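Local coordinates for protein peroxisomal acyl-coenzyme A oxidase 1 (Arabidopsis thaliana, PDB 1W07) that catalyses the FAD-dependent oxidation of long- and medium-chain acyl-CoAs to 2-trans-enoyl-CoAs, passing the electrons to oxygen to give hydrogen peroxide in peroxisomal beta-oxidation, at residues Ser144-Leu149 with Tyr199-Phe204; Ile164-Pro167 with Ala171-Trp174. The protein carries 1 engineered substitution. All coordinates share one frame; numbering follows the deposited sequence.

Interaction 1 of 2, residues Ser144-Leu149 with Tyr199-Phe204; sequences SNVQGL and YGIHGF. With FAD (flavin-adenine dinucleotide), chain I.
Ser144 N donates to FAD O2P at 3.0 Å (149° at the hydrogen), so the loop that meets Ile201 also binds the cofactor, and next to it Asn145 N reaches Gln312 OE1 of the second subunit. Further along, Val146 O accepts one hydrogen bond, from Leu149 N within the 3-10 turn at 3.1 Å, and has one apolar contact, with Ile201 CG1 lying 3.5 Å from Val146 O. With CG1 turned beside its own backbone N (chi1 -50°), Ile201 sends that branch to the turn, while CG2 faces Val146 CG1 at 4.2 Å. Leu149 crosses Ile201 at about a right angle, its CB 3.7 Å from Ile201 CD1. Gln147, bent at chi2, crosses Ile201 obliquely, with NE2 4.1 Å from Ile201 CG1. An alanine in place of Ile201 would probably open a gap beside the turn and cost Val146 and Leu149 an apolar neighbour. Strand 185-194, the antiparallel neighbour of strand 197-207, also lines the contact: Tyr189 touches both Leu149 and Ile201, and Arg191 NH1 binds the carbonyl oxygens of Gln147 and Leu149, so the FAD-binding loop is packed against this strand pair.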
ATOM      1  N   SER B 144       1.267  13.784 -16.906  1.00 18.19           N
ATOM      2  CA  SER B 144       0.476  12.974 -17.824  1.00 19.42           C
ATOM      3  C   SER B 144       0.137  13.733 -19.106  1.00 19.77           C
ATOM      4  O   SER B 144       0.168  13.160 -20.202  1.00 16.75           O
ATOM      5  CB  SER B 144      -0.818  12.504 -17.146  1.00 20.11           C
ATOM      6  OG  SER B 144      -0.556  11.572 -16.108  1.00 21.97           O
ATOM      7  N   ASN B 145      -0.198  15.016 -18.975  1.00 21.05           N
ATOM      8  CA  ASN B 145      -0.543  15.823 -20.143  1.00 20.82           C
ATOM      9  C   ASN B 145       0.677  16.495 -20.755  1.00 20.36           C
ATOM     10  O   ASN B 145       0.905  17.695 -20.562  1.00 19.60           O
ATOM     11  CB  ASN B 145      -1.577  16.894 -19.777  1.00 18.64           C
ATOM     12  CG  ASN B 145      -1.948  17.758 -20.969  1.00 25.04           C
ATOM     13  OD1 ASN B 145      -1.940  17.290 -22.110  1.00 22.31           O
ATOM     14  ND2 ASN B 145      -2.278  19.015 -20.712  1.00 20.68           N
ATOM     15  N   VAL B 146       1.447  15.713 -21.510  1.00 20.32           N
ATOM     16  CA  VAL B 146       2.652  16.213 -22.151  1.00 20.81           C
ATOM     17  C   VAL B 146       2.385  17.397 -23.071  1.00 22.99           C
ATOM     18  O   VAL B 146       3.213  18.301 -23.178  1.00 23.85           O
ATOM     19  CB  VAL B 146       3.365  15.088 -22.963  1.00 20.39           C
ATOM     20  CG1 VAL B 146       4.720  15.592 -23.480  1.00 21.20           C
ATOM     21  CG2 VAL B 146       3.571  13.870 -22.089  1.00 22.42           C
ATOM     22  N   GLN B 147       1.232  17.404 -23.735  1.00 22.28           N
ATOM     23  CA  GLN B 147       0.914  18.499 -24.648  1.00 22.78           C
ATOM     24  C   GLN B 147       0.736  19.820 -23.920  1.00 23.48           C
ATOM     25  O   GLN B 147       0.648  20.876 -24.551  1.00 22.90           O
ATOM     26  CB  GLN B 147      -0.339  18.168 -25.457  1.00 25.36           C
ATOM     27  CG  GLN B 147      -0.166  16.947 -26.358  1.00 32.17           C
ATOM     28  CD  GLN B 147       1.009  17.093 -27.312  1.00 36.71           C
ATOM     29  OE1 GLN B 147       1.056  18.028 -28.109  1.00 39.45           O
ATOM     30  NE2 GLN B 147       1.964  16.168 -27.231  1.00 36.91           N
ATOM     31  N   GLY B 148       0.705  19.765 -22.589  1.00 23.47           N
ATOM     32  CA  GLY B 148       0.552  20.975 -21.794  1.00 19.27           C
ATOM     33  C   GLY B 148       1.865  21.551 -21.282  1.00 20.00           C
ATOM     34  O   GLY B 148       1.843  22.549 -20.565  1.00 22.53           O
ATOM     35  N   LEU B 149       2.999  20.937 -21.632  1.00 17.29           N
ATOM     36  CA  LEU B 149       4.306  21.441 -21.191  1.00 19.07           C
ATOM     37  C   LEU B 149       4.407  22.931 -21.494  1.00 19.07           C
ATOM     38  O   LEU B 149       3.941  23.374 -22.549  1.00 18.38           O
ATOM     39  CB  LEU B 149       5.451  20.708 -21.898  1.00 16.39           C
ATOM     40  CG  LEU B 149       5.562  19.210 -21.610  1.00 21.39           C
ATOM     41  CD1 LEU B 149       6.809  18.652 -22.288  1.00 19.42           C
ATOM     42  CD2 LEU B 149       5.600  18.982 -20.097  1.00 21.09           C
ATOM     43  N   TYR B 199       4.542  24.983 -32.714  1.00 31.00           N
ATOM     44  CA  TYR B 199       4.391  23.724 -33.440  1.00 31.57           C
ATOM     45  C   TYR B 199       4.314  22.475 -32.565  1.00 30.78           C
ATOM     46  O   TYR B 199       4.459  21.353 -33.054  1.00 31.46           O
ATOM     47  CB  TYR B 199       5.530  23.558 -34.452  1.00 33.37           C
ATOM     48  CG  TYR B 199       5.417  24.471 -35.649  1.00 34.73           C
ATOM     49  CD1 TYR B 199       5.930  25.769 -35.619  1.00 35.00           C
ATOM     50  CD2 TYR B 199       4.773  24.045 -36.808  1.00 34.99           C
ATOM     51  CE1 TYR B 199       5.805  26.619 -36.723  1.00 36.99           C
ATOM     52  CE2 TYR B 199       4.640  24.884 -37.912  1.00 37.03           C
ATOM     53  CZ  TYR B 199       5.158  26.166 -37.864  1.00 37.15           C
ATOM     54  OH  TYR B 199       5.032  26.992 -38.958  1.00 42.63           O
ATOM     55  N   GLY B 200       4.090  22.658 -31.270  1.00 31.99           N
ATOM     56  CA  GLY B 200       3.988  21.508 -30.392  1.00 31.01           C
ATOM     57  C   GLY B 200       5.265  21.083 -29.691  1.00 30.70           C
ATOM     58  O   GLY B 200       6.329  21.686 -29.854  1.00 30.50           O
ATOM     59  N   ILE B 201       5.149  20.012 -28.916  1.00 28.40           N
ATOM     60  CA  ILE B 201       6.255  19.476 -28.138  1.00 26.82           C
ATOM     61  C   ILE B 201       7.287  18.729 -28.974  1.00 23.18           C
ATOM     62  O   ILE B 201       6.949  17.822 -29.730  1.00 24.57           O
ATOM     63  CB  ILE B 201       5.732  18.509 -27.045  1.00 27.00           C
ATOM     64  CG1 ILE B 201       4.598  19.175 -26.255  1.00 25.11           C
ATOM     65  CG2 ILE B 201       6.878  18.082 -26.142  1.00 26.34           C
ATOM     66  CD1 ILE B 201       4.992  20.431 -25.538  1.00 21.97           C
ATOM     67  N   HIS B 202       8.548  19.116 -28.819  1.00 23.41           N
ATOM     68  CA  HIS B 202       9.662  18.492 -29.522  1.00 21.02           C
ATOM     69  C   HIS B 202      10.816  18.256 -28.556  1.00 22.36           C
ATOM     70  O   HIS B 202      10.854  18.835 -27.470  1.00 22.07           O
ATOM     71  CB  HIS B 202      10.144  19.382 -30.672  1.00 23.26           C
ATOM     72  CG  HIS B 202       9.246  19.370 -31.868  1.00 22.82           C
ATOM     73  ND1 HIS B 202       8.046  20.048 -31.908  1.00 24.03           N
ATOM     74  CD2 HIS B 202       9.348  18.718 -33.051  1.00 27.06           C
ATOM     75  CE1 HIS B 202       7.448  19.813 -33.062  1.00 25.14           C
ATOM     76  NE2 HIS B 202       8.216  19.007 -33.774  1.00 23.77           N
ATOM     77  N   GLY B 203      11.754  17.407 -28.970  1.00 23.49           N
ATOM     78  CA  GLY B 203      12.911  17.098 -28.145  1.00 23.60           C
ATOM     79  C   GLY B 203      14.148  17.873 -28.573  1.00 26.40           C
ATOM     80  O   GLY B 203      14.451  17.975 -29.764  1.00 26.14           O
ATOM     81  N   PHE B 204      14.866  18.408 -27.588  1.00 24.93           N
ATOM     82  CA  PHE B 204      16.069  19.195 -27.818  1.00 26.22           C
ATOM     83  C   PHE B 204      17.194  18.746 -26.878  1.00 26.15           C
ATOM     84  O   PHE B 204      16.968  18.527 -25.690  1.00 26.93           O
ATOM     85  CB  PHE B 204      15.774  20.679 -27.560  1.00 26.01           C
ATOM     86  CG  PHE B 204      14.665  21.242 -28.409  1.00 28.91           C
ATOM     87  CD1 PHE B 204      14.955  21.982 -29.553  1.00 28.74           C
ATOM     88  CD2 PHE B 204      13.327  21.023 -28.070  1.00 26.12           C
ATOM     89  CE1 PHE B 204      13.929  22.498 -30.349  1.00 26.76           C
ATOM     90  CE2 PHE B 204      12.297  21.534 -28.859  1.00 26.23           C
ATOM     91  CZ  PHE B 204      12.600  22.275 -30.004  1.00 27.80           C
TER
HETATM   92  PA  FAD I1660      -1.658  13.525 -13.043  1.00 20.64           P
HETATM   93  O1A FAD I1660      -1.691  13.051 -14.443  1.00 16.75           O
HETATM   94  O2A FAD I1660      -1.715  14.983 -12.800  1.00 17.34           O
HETATM   95  O5B FAD I1660      -2.842  12.795 -12.236  1.00 16.95           O
HETATM   96  C5B FAD I1660      -3.125  13.130 -10.875  1.00 14.41           C
HETATM   97  C4B FAD I1660      -4.499  12.582 -10.476  1.00 17.12           C
HETATM   98  O4B FAD I1660      -5.465  13.133 -11.390  1.00 16.36           O
HETATM   99  C3B FAD I1660      -4.556  11.060 -10.641  1.00 12.60           C
HETATM  100  O3B FAD I1660      -5.547  10.518  -9.765  1.00 15.74           O
HETATM  101  C2B FAD I1660      -4.988  10.913 -12.099  1.00 16.69           C
HETATM  102  O2B FAD I1660      -5.712   9.693 -12.279  1.00 13.64           O
HETATM  103  C1B FAD I1660      -5.983  12.072 -12.210  1.00 16.87           C
HETATM  104  N9A FAD I1660      -6.140  12.508 -13.618  1.00 15.69           N
HETATM  105  C8A FAD I1660      -5.276  13.247 -14.314  1.00 17.20           C
HETATM  106  N7A FAD I1660      -5.744  13.439 -15.548  1.00 14.24           N
HETATM  107  C5A FAD I1660      -6.912  12.814 -15.642  1.00 13.49           C
HETATM  108  C6A FAD I1660      -7.849  12.675 -16.658  1.00 14.48           C
HETATM  109  N6A FAD I1660      -7.624  13.158 -17.875  1.00 13.14           N
HETATM  110  N1A FAD I1660      -9.023  11.961 -16.392  1.00 17.37           N
HETATM  111  C2A FAD I1660      -9.225  11.399 -15.126  1.00 13.71           C
HETATM  112  N3A FAD I1660      -8.305  11.543 -14.189  1.00 18.81           N
HETATM  113  C4A FAD I1660      -7.169  12.226 -14.410  1.00 13.08           C
HETATM  114  N1  FAD I1660       9.337  12.309 -15.928  1.00 16.13           N
HETATM  115  C2  FAD I1660      10.334  12.566 -16.879  1.00 18.73           C
HETATM  116  O2  FAD I1660      10.118  13.353 -17.797  1.00 24.47           O
HETATM  117  N3  FAD I1660      11.577  11.927 -16.758  1.00 17.62           N
HETATM  118  C4  FAD I1660      11.818  11.047 -15.696  1.00 20.17           C
HETATM  119  O4  FAD I1660      12.902  10.466 -15.621  1.00 15.16           O
HETATM  120  C4X FAD I1660      10.829  10.816 -14.744  1.00 18.39           C
HETATM  121  N5  FAD I1660      11.081  10.000 -13.631  1.00 16.82           N
HETATM  122  C5X FAD I1660      10.102   9.775 -12.660  1.00 19.12           C
HETATM  123  C6  FAD I1660      10.410   9.057 -11.509  1.00 16.54           C
HETATM  124  C7  FAD I1660       9.472   8.931 -10.491  1.00 18.94           C
HETATM  125  C7M FAD I1660       9.854   8.147  -9.236  1.00 19.89           C
HETATM  126  C8  FAD I1660       8.211   9.523 -10.626  1.00 20.31           C
HETATM  127  C8M FAD I1660       7.160   9.399  -9.521  1.00 19.05           C
HETATM  128  C9  FAD I1660       7.906  10.230 -11.783  1.00 16.78           C
HETATM  129  C9A FAD I1660       8.839  10.364 -12.806  1.00 19.98           C
HETATM  130  N10 FAD I1660       8.570  11.134 -13.945  1.00 16.92           N
HETATM  131  C10 FAD I1660       9.591  11.435 -14.862  1.00 18.32           C
HETATM  132  C1' FAD I1660       7.235  11.749 -14.154  1.00 16.57           C
HETATM  133  C2' FAD I1660       6.241  10.689 -14.640  1.00 17.80           C
HETATM  134  O2' FAD I1660       6.755  10.036 -15.803  1.00 19.53           O
HETATM  135  C3' FAD I1660       4.839  11.228 -14.941  1.00 20.91           C
HETATM  136  O3' FAD I1660       4.924  12.259 -15.928  1.00 23.05           O
HETATM  137  C4' FAD I1660       4.144  11.792 -13.700  1.00 20.36           C
HETATM  138  O4' FAD I1660       4.489  11.053 -12.525  1.00 18.60           O
HETATM  139  C5' FAD I1660       2.631  11.747 -13.912  1.00 23.99           C
HETATM  140  O5' FAD I1660       1.948  12.097 -12.709  1.00 25.84           O
HETATM  141  P   FAD I1660       1.129  13.473 -12.597  1.00 21.67           P
HETATM  142  O1P FAD I1660       1.644  14.184 -11.407  1.00 19.08           O
HETATM  143  O2P FAD I1660       1.165  14.158 -13.908  1.00 22.97           O
HETATM  144  O3P FAD I1660      -0.357  12.938 -12.305  1.00 19.51           O

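Interaction 2 of 2, residues Ile164-Pro167 with Ala171-Trp174; sequences IHTP and ASKW
This is a buried, mostly apolar contact reinforced by one water, formed where the chain leaves strand 161-165 and, after a seven-residue connection, enters strand 173-174. The methyl group of Thr166 does most of the touching. Its CG2 lies anti to the backbone N (the OG1 branch has chi1 -56°), which brings it 3.6 Å from Ala171 CB and 3.5 Å from Ser172 N, so it rests against both a methyl and the following peptide. Pro167 adds a second surface: its CD is 3.8 Å from Ala171 CB, and the alanine methyl thus meets two successive residues of the other segment.

The hydroxyl branch of Thr166 serves a different purpose. Thr166 OG1 takes a hydrogen bond from Phe244 N on strand 240-244 and also bonds to a water at 2.8 Å, and this water donates to Ala171 O, again at 2.8 Å. One side chain therefore divides its work, methyl to packing and hydroxyl to polar links. In the conformer described, Ser172 OG bonds instead to Gln169 O in the connecting turn.

The two strands fall in different sheets: 161-165 pairs with 152-156 and 247-250, whereas 173-174 pairs with 240-244. Such a short passage from one sheet to another, with side chains packed across the corner, is consistent with the beta-barrel-like middle domain of the acyl-CoA dehydrogenase and oxidase superfamily, in which this turn links two sheets.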
ATOM      1  N   ILE B 164      15.922  28.151 -25.190  1.00 25.62           N
ATOM      2  CA  ILE B 164      15.110  27.344 -24.270  1.00 23.06           C
ATOM      3  C   ILE B 164      14.819  28.199 -23.045  1.00 25.23           C
ATOM      4  O   ILE B 164      15.745  28.762 -22.453  1.00 25.36           O
ATOM      5  CB  ILE B 164      15.873  26.087 -23.813  1.00 24.65           C
ATOM      6  CG1 ILE B 164      16.510  25.390 -25.024  1.00 23.94           C
ATOM      7  CG2 ILE B 164      14.932  25.140 -23.059  1.00 24.46           C
ATOM      8  CD1 ILE B 164      15.507  24.905 -26.086  1.00 27.77           C
ATOM      9  N   HIS B 165      13.547  28.298 -22.655  1.00 24.14           N
ATOM     10  CA  HIS B 165      13.196  29.118 -21.503  1.00 24.90           C
ATOM     11  C   HIS B 165      12.084  28.535 -20.631  1.00 23.22           C
ATOM     12  O   HIS B 165      11.191  27.835 -21.115  1.00 23.58           O
ATOM     13  CB  HIS B 165      12.783  30.523 -21.960  1.00 24.95           C
ATOM     14  CG  HIS B 165      12.650  31.515 -20.847  1.00 24.07           C
ATOM     15  ND1 HIS B 165      13.702  31.858 -20.025  1.00 23.19           N
ATOM     16  CD2 HIS B 165      11.589  32.243 -20.421  1.00 23.49           C
ATOM     17  CE1 HIS B 165      13.298  32.760 -19.146  1.00 21.09           C
ATOM     18  NE2 HIS B 165      12.018  33.009 -19.361  1.00 24.38           N
ATOM     19  N   THR B 166      12.156  28.835 -19.338  1.00 22.82           N
ATOM     20  CA  THR B 166      11.158  28.380 -18.368  1.00 24.53           C
ATOM     21  C   THR B 166      10.276  29.583 -18.036  1.00 25.62           C
ATOM     22  O   THR B 166      10.611  30.391 -17.163  1.00 22.59           O
ATOM     23  CB  THR B 166      11.838  27.856 -17.082  1.00 22.81           C
ATOM     24  OG1 THR B 166      12.767  26.813 -17.425  1.00 19.09           O
ATOM     25  CG2 THR B 166      10.792  27.296 -16.120  1.00 24.49           C
ATOM     26  N   PRO B 167       9.137  29.714 -18.736  1.00 24.83           N
ATOM     27  CA  PRO B 167       8.177  30.809 -18.554  1.00 27.00           C
ATOM     28  C   PRO B 167       7.824  31.124 -17.101  1.00 27.55           C
ATOM     29  O   PRO B 167       7.966  32.268 -16.663  1.00 27.18           O
ATOM     30  CB  PRO B 167       6.963  30.334 -19.348  1.00 28.85           C
ATOM     31  CG  PRO B 167       7.580  29.568 -20.455  1.00 29.28           C
ATOM     32  CD  PRO B 167       8.652  28.764 -19.751  1.00 26.60           C
ATOM     33  N   ALA B 171       6.673  25.715 -14.875  1.00 18.09           N
ATOM     34  CA  ALA B 171       7.229  25.223 -16.131  1.00 18.69           C
ATOM     35  C   ALA B 171       8.538  24.480 -15.849  1.00 19.11           C
ATOM     36  O   ALA B 171       9.084  23.814 -16.726  1.00 19.84           O
ATOM     37  CB  ALA B 171       7.482  26.391 -17.092  1.00 15.99           C
ATOM     38  N   SER B 172       9.031  24.608 -14.627  0.50 18.58           N
ATOM     39  CA  SER B 172      10.279  23.955 -14.230  0.50 19.51           C
ATOM     40  C   SER B 172      10.204  22.436 -14.407  0.50 19.20           C
ATOM     41  O   SER B 172       9.204  21.816 -14.049  0.50 19.68           O
ATOM     42  CB  SER B 172      10.593  24.271 -12.764  0.50 20.38           C
ATOM     43  OG  SER B 172      10.595  25.665 -12.522  0.50 21.00           O
ATOM     44  N   LYS B 173      11.260  21.840 -14.949  1.00 18.31           N
ATOM     45  CA  LYS B 173      11.302  20.389 -15.138  1.00 18.33           C
ATOM     46  C   LYS B 173      11.320  19.834 -13.723  1.00 18.36           C
ATOM     47  O   LYS B 173      11.943  20.417 -12.835  1.00 17.11           O
ATOM     48  CB  LYS B 173      12.560  19.956 -15.900  1.00 15.67           C
ATOM     49  CG  LYS B 173      12.581  20.438 -17.334  1.00 17.29           C
ATOM     50  CD  LYS B 173      11.326  19.966 -18.058  1.00 14.18           C
ATOM     51  CE  LYS B 173      11.254  20.516 -19.471  1.00 16.35           C
ATOM     52  NZ  LYS B 173      10.032  20.067 -20.217  1.00 14.70           N
ATOM     53  N   TRP B 174      10.648  18.711 -13.509  1.00 17.58           N
ATOM     54  CA  TRP B 174      10.541  18.141 -12.172  1.00 15.19           C
ATOM     55  C   TRP B 174      10.285  16.637 -12.275  1.00 14.43           C
ATOM     56  O   TRP B 174       9.333  16.219 -12.935  1.00 16.08           O
ATOM     57  CB  TRP B 174       9.376  18.853 -11.459  1.00 16.65           C
ATOM     58  CG  TRP B 174       9.274  18.630  -9.975  1.00 16.17           C
ATOM     59  CD1 TRP B 174       8.703  17.560  -9.338  1.00 17.53           C
ATOM     60  CD2 TRP B 174       9.804  19.470  -8.951  1.00 18.50           C
ATOM     61  NE1 TRP B 174       8.856  17.689  -7.986  1.00 16.21           N
ATOM     62  CE2 TRP B 174       9.523  18.854  -7.717  1.00 15.16           C
ATOM     63  CE3 TRP B 174      10.500  20.692  -8.957  1.00 14.26           C
ATOM     64  CZ2 TRP B 174       9.912  19.414  -6.490  1.00 19.11           C
ATOM     65  CZ3 TRP B 174      10.886  21.249  -7.747  1.00 20.01           C
ATOM     66  CH2 TRP B 174      10.590  20.605  -6.522  1.00 18.09           C
TER
HETATM   67  O   HOH W   1      11.629  24.240 -17.772  1.00 18.36           O

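In the fold
Both contacts belong to the middle domain and are centred 12 Å apart, with 164-174 falling in sequence between the two segments of interaction 1. They meet where Leu149 CD1 packs 4.1 Å from Lys173 NZ. That ammonium forms a salt bridge with Glu139 and also binds the carbonyl oxygens of Gln137 and Tyr189; Tyr189 is thus shared by both contacts, and Gln137, an FAD-binding residue, touches Val146. Interaction 1 touches the cofactor directly through Ser144, whereas in interaction 2 the side chain of Ser172 stays about 12 Å from FAD. Each also faces the second subunit: Asn145 packs on Phe313 of the second subunit, and Trp174 meets His402 and Phe630 of that subunit.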